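Local structure of fimbrium subunit Fim1C (Bacteroides vulgatus, 4QB7) at residues Thr279-Ile293 with Ser305-Phe319. The protein is probably a component of the tip of the fimbriae, the surface filaments that mediate cell adhesion and biofilm formation. Sequence-based numbering, arbitrary orientation.
Sequences TTNAGDLKLKINYDI and STITNKEVSLPKNTF. With SO4 (sulfate ion), chain J; SO4 (sulfate ion), chain K.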
loop_
_atom_site.group_PDB
_atom_site.type_symbol
_atom_site.label_atom_id
_atom_site.label_comp_id
_atom_site.label_asym_id
_atom_site.label_seq_id
_atom_site.Cartn_x
_atom_site.Cartn_y
_atom_site.Cartn_z
ATOM N N THR A 279 13.233 5.605 -4.096
ATOM C CA THR A 279 14.632 5.233 -3.886
ATOM C C THR A 279 15.581 6.243 -4.511
ATOM O O THR A 279 15.328 6.762 -5.606
ATOM C CB THR A 279 14.892 3.844 -4.412
ATOM O OG1 THR A 279 14.485 3.809 -5.776
ATOM C CG2 THR A 279 14.174 2.780 -3.602
ATOM N N THR A 280 16.682 6.519 -3.781
ATOM C CA THR A 280 17.716 7.478 -4.155
ATOM C C THR A 280 18.484 6.969 -5.382
ATOM O O THR A 280 18.727 7.748 -6.309
ATOM C CB THR A 280 18.639 7.740 -2.947
ATOM O OG1 THR A 280 17.858 8.215 -1.837
ATOM C CG2 THR A 280 19.719 8.749 -3.256
ATOM N N ASN A 281 18.844 5.667 -5.393
ATOM C CA ASN A 281 19.640 5.063 -6.452
ATOM C C ASN A 281 19.087 3.765 -6.956
ATOM O O ASN A 281 18.407 3.048 -6.228
ATOM C CB ASN A 281 21.064 4.787 -5.948
ATOM C CG ASN A 281 21.751 5.931 -5.248
ATOM O OD1 ASN A 281 22.124 5.820 -4.075
ATOM N ND2 ASN A 281 21.943 7.053 -5.940
ATOM N N ALA A 282 19.439 3.429 -8.199
ATOM C CA ALA A 282 19.119 2.147 -8.796
ATOM C C ALA A 282 19.824 1.073 -7.993
ATOM O O ALA A 282 20.985 1.238 -7.628
ATOM C CB ALA A 282 19.580 2.118 -10.245
ATOM N N GLY A 283 19.106 0.023 -7.656
ATOM C CA GLY A 283 19.684 -1.080 -6.906
ATOM C C GLY A 283 19.655 -0.907 -5.409
ATOM O O GLY A 283 20.187 -1.764 -4.701
ATOM N N ASP A 284 19.012 0.186 -4.907
ATOM C CA ASP A 284 18.793 0.377 -3.472
ATOM C C ASP A 284 17.855 -0.742 -3.053
ATOM O O ASP A 284 18.088 -1.405 -2.048
ATOM C CB ASP A 284 18.239 1.780 -3.145
ATOM C CG ASP A 284 19.291 2.868 -2.949
ATOM O OD1 ASP A 284 20.472 2.633 -3.308
ATOM O OD2 ASP A 284 18.939 3.947 -2.417
ATOM N N LEU A 285 16.861 -1.017 -3.916
ATOM C CA LEU A 285 15.941 -2.141 -3.822
ATOM C C LEU A 285 16.209 -3.075 -5.007
ATOM O O LEU A 285 16.477 -2.603 -6.123
ATOM C CB LEU A 285 14.482 -1.687 -3.794
ATOM C CG LEU A 285 14.045 -0.868 -2.587
ATOM C CD1 LEU A 285 12.683 -0.379 -2.773
ATOM C CD2 LEU A 285 14.131 -1.654 -1.313
ATOM N N LYS A 286 16.200 -4.388 -4.760
ATOM C CA LYS A 286 16.453 -5.389 -5.798
ATOM C C LYS A 286 15.477 -6.544 -5.708
ATOM O O LYS A 286 14.911 -6.779 -4.648
ATOM C CB LYS A 286 17.881 -5.969 -5.661
ATOM C CG LYS A 286 19.004 -5.006 -5.912
ATOM C CD LYS A 286 20.317 -5.702 -5.656
ATOM C CE LYS A 286 21.320 -4.850 -4.927
ATOM N NZ LYS A 286 21.933 -3.865 -5.842
ATOM N N LEU A 287 15.349 -7.310 -6.794
ATOM C CA LEU A 287 14.587 -8.550 -6.854
ATOM C C LEU A 287 15.563 -9.723 -7.042
ATOM O O LEU A 287 16.599 -9.543 -7.662
ATOM C CB LEU A 287 13.561 -8.537 -8.012
ATOM C CG LEU A 287 12.447 -7.494 -8.006
ATOM C CD1 LEU A 287 11.643 -7.602 -9.291
ATOM C CD2 LEU A 287 11.517 -7.661 -6.828
ATOM N N LYS A 288 15.243 -10.902 -6.504
ATOM C CA LYS A 288 15.987 -12.156 -6.680
ATOM C C LYS A 288 15.002 -13.099 -7.358
ATOM O O LYS A 288 13.958 -13.404 -6.777
ATOM C CB LYS A 288 16.534 -12.714 -5.345
ATOM C CG LYS A 288 17.557 -11.832 -4.619
ATOM C CD LYS A 288 18.839 -11.615 -5.421
ATOM C CE LYS A 288 19.932 -11.021 -4.589
ATOM N NZ LYS A 288 20.633 -12.063 -3.811
ATOM N N ILE A 289 15.249 -13.450 -8.628
ATOM C CA ILE A 289 14.310 -14.260 -9.397
ATOM C C ILE A 289 14.887 -15.637 -9.712
ATOM O O ILE A 289 16.115 -15.801 -9.859
ATOM C CB ILE A 289 13.865 -13.500 -10.672
ATOM C CG1 ILE A 289 12.579 -14.113 -11.286
ATOM C CG2 ILE A 289 15.012 -13.329 -11.676
ATOM C CD1 ILE A 289 11.877 -13.291 -12.372
ATOM N N ASN A 290 13.970 -16.640 -9.774
ATOM C CA ASN A 290 14.249 -18.048 -10.110
ATOM C C ASN A 290 13.416 -18.424 -11.316
ATOM O O ASN A 290 12.222 -18.156 -11.327
ATOM C CB ASN A 290 13.903 -18.964 -8.935
ATOM C CG ASN A 290 14.720 -18.787 -7.694
ATOM O OD1 ASN A 290 15.511 -17.855 -7.546
ATOM N ND2 ASN A 290 14.570 -19.721 -6.771
ATOM N N TYR A 291 14.012 -18.994 -12.335
ATOM C CA TYR A 291 13.272 -19.360 -13.545
ATOM C C TYR A 291 13.945 -20.525 -14.253
ATOM O O TYR A 291 15.142 -20.765 -14.076
ATOM C CB TYR A 291 13.068 -18.161 -14.511
ATOM C CG TYR A 291 14.335 -17.485 -14.974
ATOM C CD1 TYR A 291 14.982 -16.552 -14.171
ATOM C CD2 TYR A 291 14.868 -17.745 -16.236
ATOM C CE1 TYR A 291 16.141 -15.905 -14.601
ATOM C CE2 TYR A 291 16.036 -17.115 -16.673
ATOM C CZ TYR A 291 16.667 -16.192 -15.850
ATOM O OH TYR A 291 17.805 -15.545 -16.254
ATOM N N ASP A 292 13.133 -21.279 -15.013
ATOM C CA ASP A 292 13.526 -22.464 -15.778
ATOM C C ASP A 292 13.275 -22.246 -17.241
ATOM O O ASP A 292 12.198 -21.774 -17.604
ATOM C CB ASP A 292 12.717 -23.679 -15.280
ATOM C CG ASP A 292 12.955 -24.043 -13.820
ATOM O OD1 ASP A 292 14.065 -23.768 -13.311
ATOM O OD2 ASP A 292 12.043 -24.643 -13.198
ATOM N N ILE A 293 14.271 -22.544 -18.087
ATOM C CA ILE A 293 14.161 -22.469 -19.553
ATOM C C ILE A 293 14.071 -23.905 -20.020
ATOM O O ILE A 293 15.032 -24.661 -19.882
ATOM C CB ILE A 293 15.287 -21.655 -20.233
ATOM C CG1 ILE A 293 15.452 -20.268 -19.540
ATOM C CG2 ILE A 293 15.010 -21.513 -21.765
ATOM C CD1 ILE A 293 16.720 -19.574 -19.898
ATOM N N SER A 305 17.034 -25.644 -18.080
ATOM C CA SER A 305 18.111 -24.780 -17.642
ATOM C C SER A 305 17.561 -23.978 -16.465
ATOM O O SER A 305 16.708 -23.120 -16.665
ATOM C CB SER A 305 18.576 -23.890 -18.789
ATOM O OG SER A 305 19.866 -23.389 -18.486
ATOM N N THR A 306 17.983 -24.308 -15.235
ATOM C CA THR A 306 17.490 -23.678 -14.007
ATOM C C THR A 306 18.436 -22.555 -13.541
ATOM O O THR A 306 19.598 -22.813 -13.258
ATOM C CB THR A 306 17.303 -24.752 -12.902
ATOM O OG1 THR A 306 16.252 -25.676 -13.241
ATOM C CG2 THR A 306 17.075 -24.154 -11.530
ATOM N N ILE A 307 17.913 -21.318 -13.443
ATOM C CA ILE A 307 18.625 -20.148 -12.921
ATOM C C ILE A 307 17.897 -19.721 -11.662
ATOM O O ILE A 307 16.704 -19.459 -11.753
ATOM C CB ILE A 307 18.777 -18.967 -13.940
ATOM C CG1 ILE A 307 19.645 -19.346 -15.161
ATOM C CG2 ILE A 307 19.336 -17.728 -13.276
ATOM C CD1 ILE A 307 18.835 -19.592 -16.348
ATOM N N THR A 308 18.586 -19.712 -10.490
ATOM C CA THR A 308 18.007 -19.276 -9.222
ATOM C C THR A 308 18.848 -18.165 -8.587
ATOM O O THR A 308 20.036 -18.088 -8.848
ATOM C CB THR A 308 17.789 -20.432 -8.213
ATOM O OG1 THR A 308 19.029 -20.882 -7.647
ATOM C CG2 THR A 308 16.955 -21.558 -8.776
ATOM N N ASN A 309 18.224 -17.330 -7.729
ATOM C CA ASN A 309 18.839 -16.242 -6.966
ATOM C C ASN A 309 19.511 -15.218 -7.899
ATOM O O ASN A 309 20.513 -14.610 -7.528
ATOM C CB ASN A 309 19.820 -16.790 -5.888
ATOM C CG ASN A 309 20.071 -15.871 -4.693
ATOM O OD1 ASN A 309 19.155 -15.215 -4.153
ATOM N ND2 ASN A 309 21.319 -15.850 -4.208
ATOM N N LYS A 310 18.931 -15.006 -9.096
ATOM C CA LYS A 310 19.405 -14.033 -10.085
ATOM C C LYS A 310 18.934 -12.622 -9.654
ATOM O O LYS A 310 17.747 -12.347 -9.494
ATOM C CB LYS A 310 18.924 -14.419 -11.504
ATOM C CG LYS A 310 19.043 -13.359 -12.593
ATOM C CD LYS A 310 20.479 -12.926 -12.879
ATOM C CE LYS A 310 20.693 -12.506 -14.309
ATOM N NZ LYS A 310 20.580 -13.669 -15.241
ATOM N N GLU A 311 19.902 -11.754 -9.428
ATOM C CA GLU A 311 19.728 -10.384 -8.985
ATOM C C GLU A 311 19.237 -9.509 -10.125
ATOM O O GLU A 311 19.744 -9.579 -11.253
ATOM C CB GLU A 311 21.062 -9.872 -8.461
ATOM C CG GLU A 311 20.940 -8.641 -7.610
ATOM C CD GLU A 311 22.279 -8.108 -7.163
ATOM O OE1 GLU A 311 22.875 -7.299 -7.914
ATOM O OE2 GLU A 311 22.710 -8.472 -6.041
ATOM N N VAL A 312 18.222 -8.700 -9.821
ATOM C CA VAL A 312 17.593 -7.750 -10.729
ATOM C C VAL A 312 17.458 -6.442 -9.951
ATOM O O VAL A 312 16.713 -6.408 -8.980
ATOM C CB VAL A 312 16.233 -8.282 -11.259
ATOM C CG1 VAL A 312 15.516 -7.242 -12.093
ATOM C CG2 VAL A 312 16.400 -9.555 -12.046
ATOM N N SER A 313 18.211 -5.396 -10.327
ATOM C CA SER A 313 18.142 -4.105 -9.646
ATOM C C SER A 313 16.909 -3.338 -10.073
ATOM O O SER A 313 16.612 -3.274 -11.268
ATOM C CB SER A 313 19.383 -3.264 -9.931
ATOM O OG SER A 313 20.502 -3.658 -9.150
ATOM N N LEU A 314 16.180 -2.762 -9.097
ATOM C CA LEU A 314 15.025 -1.922 -9.377
ATOM C C LEU A 314 15.525 -0.495 -9.624
ATOM O O LEU A 314 16.538 -0.084 -9.025
ATOM C CB LEU A 314 13.977 -1.983 -8.262
ATOM C CG LEU A 314 13.346 -3.353 -8.043
ATOM C CD1 LEU A 314 12.448 -3.354 -6.830
ATOM C CD2 LEU A 314 12.641 -3.859 -9.300
ATOM N N PRO A 315 14.888 0.264 -10.550
ATOM C CA PRO A 315 15.425 1.603 -10.874
ATOM C C PRO A 315 15.288 2.603 -9.741
ATOM O O PRO A 315 14.611 2.345 -8.755
ATOM C CB PRO A 315 14.604 2.036 -12.099
ATOM C CG PRO A 315 13.383 1.212 -12.075
ATOM C CD PRO A 315 13.722 -0.076 -11.401
ATOM N N LYS A 316 15.947 3.747 -9.881
ATOM C CA LYS A 316 15.844 4.815 -8.900
ATOM C C LYS A 316 14.450 5.406 -8.984
ATOM O O LYS A 316 13.740 5.163 -9.969
ATOM C CB LYS A 316 16.938 5.897 -9.087
ATOM C CG LYS A 316 16.896 6.702 -10.386
ATOM C CD LYS A 316 17.827 7.897 -10.269
ATOM C CE LYS A 316 17.857 8.804 -11.480
ATOM N NZ LYS A 316 18.521 10.111 -11.176
ATOM N N ASN A 317 14.060 6.173 -7.946
ATOM C CA ASN A 317 12.772 6.863 -7.843
ATOM C C ASN A 317 11.611 5.833 -7.910
ATOM O O ASN A 317 10.602 6.044 -8.583
ATOM C CB ASN A 317 12.666 7.993 -8.903
ATOM C CG ASN A 317 13.821 8.984 -8.855
ATOM O OD1 ASN A 317 14.271 9.420 -7.784
ATOM N ND2 ASN A 317 14.353 9.342 -10.018
ATOM N N THR A 318 11.782 4.710 -7.206
ATOM C CA THR A 318 10.785 3.645 -7.115
ATOM C C THR A 318 10.361 3.518 -5.646
ATOM O O THR A 318 11.064 4.007 -4.754
ATOM C CB THR A 318 11.286 2.333 -7.737
ATOM O OG1 THR A 318 10.153 1.548 -8.106
ATOM C CG2 THR A 318 12.186 1.544 -6.826
ATOM N N PHE A 319 9.227 2.829 -5.410
ATOM C CA PHE A 319 8.561 2.673 -4.121
ATOM C C PHE A 319 8.108 4.088 -3.651
ATOM O O PHE A 319 8.292 4.471 -2.491
ATOM C CB PHE A 319 9.436 1.921 -3.100
ATOM C CG PHE A 319 9.288 0.417 -3.055
ATOM C CD1 PHE A 319 9.433 -0.353 -4.207
ATOM C CD2 PHE A 319 9.140 -0.248 -1.838
ATOM C CE1 PHE A 319 9.417 -1.765 -4.143
ATOM C CE2 PHE A 319 9.120 -1.657 -1.778
ATOM C CZ PHE A 319 9.243 -2.402 -2.932
HETATM S S SO4 J . 19.333 -15.937 -19.612
HETATM O O1 SO4 J . 18.604 -16.223 -20.848
HETATM O O2 SO4 J . 20.719 -16.381 -19.786
HETATM O O3 SO4 J . 19.273 -14.499 -19.299
HETATM O O4 SO4 J . 18.746 -16.667 -18.506
HETATM S S SO4 K . 12.394 -22.434 -7.067
HETATM O O1 SO4 K . 12.456 -22.857 -8.420
HETATM O O2 SO4 K . 13.665 -22.756 -6.456
HETATM O O3 SO4 K . 12.212 -21.015 -7.070
HETATM O O4 SO4 K . 11.260 -23.112 -6.373
HETATM O O HOH W 1 16.107 1.453 -6.259
HETATM O O HOH W 2 23.293 -13.466 -2.881
HETATM O O HOH W 3 22.926 -12.630 -6.126
#
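Antiparallel β-pairing joins 286-293 to 305-308 and 310-313, parts of the two arms of a β-hairpin; K286, K288, N290 and D292 also hydrogen-bond to strand 186-196. I289 and V312 pack on I338 of strand 338-346, I289 CG2 meeting V312 CG2 at 4.0 Å. Opposite I289, N309 and K310 share one position, a G1 β-bulge that shifts the register and turns the corner. The N290 carboxamide secures it: OD1 accepts N309 N (2.8 Å, N-H...O 173°), the donor lying above the amide plane, while ND2 grips a sulfate. The hairpin is consistent with the transthyretin-like β-sandwich expected of this fimbrillin family. Beyond the bulge, I307 CB sits over one face of the Y291 ring, 4.2 Å from its centroid; Y291 OH binds a second sulfate at the ring's edge, both ions probably from the crystallisation liquor. On the other sheet face, K286 lays CD against E311 CD (3.5 Å), then bends at chi3 (-139°) to bring NZ onto a lone pair of G283 O (3.0 Å). Replacing K286 by alanine is likely to leave the E311 carboxylate end without this aliphatic cover and G283 O without this donor. Past the strands, L285 CD1 stands over the F319 ring centre (3.5 Å).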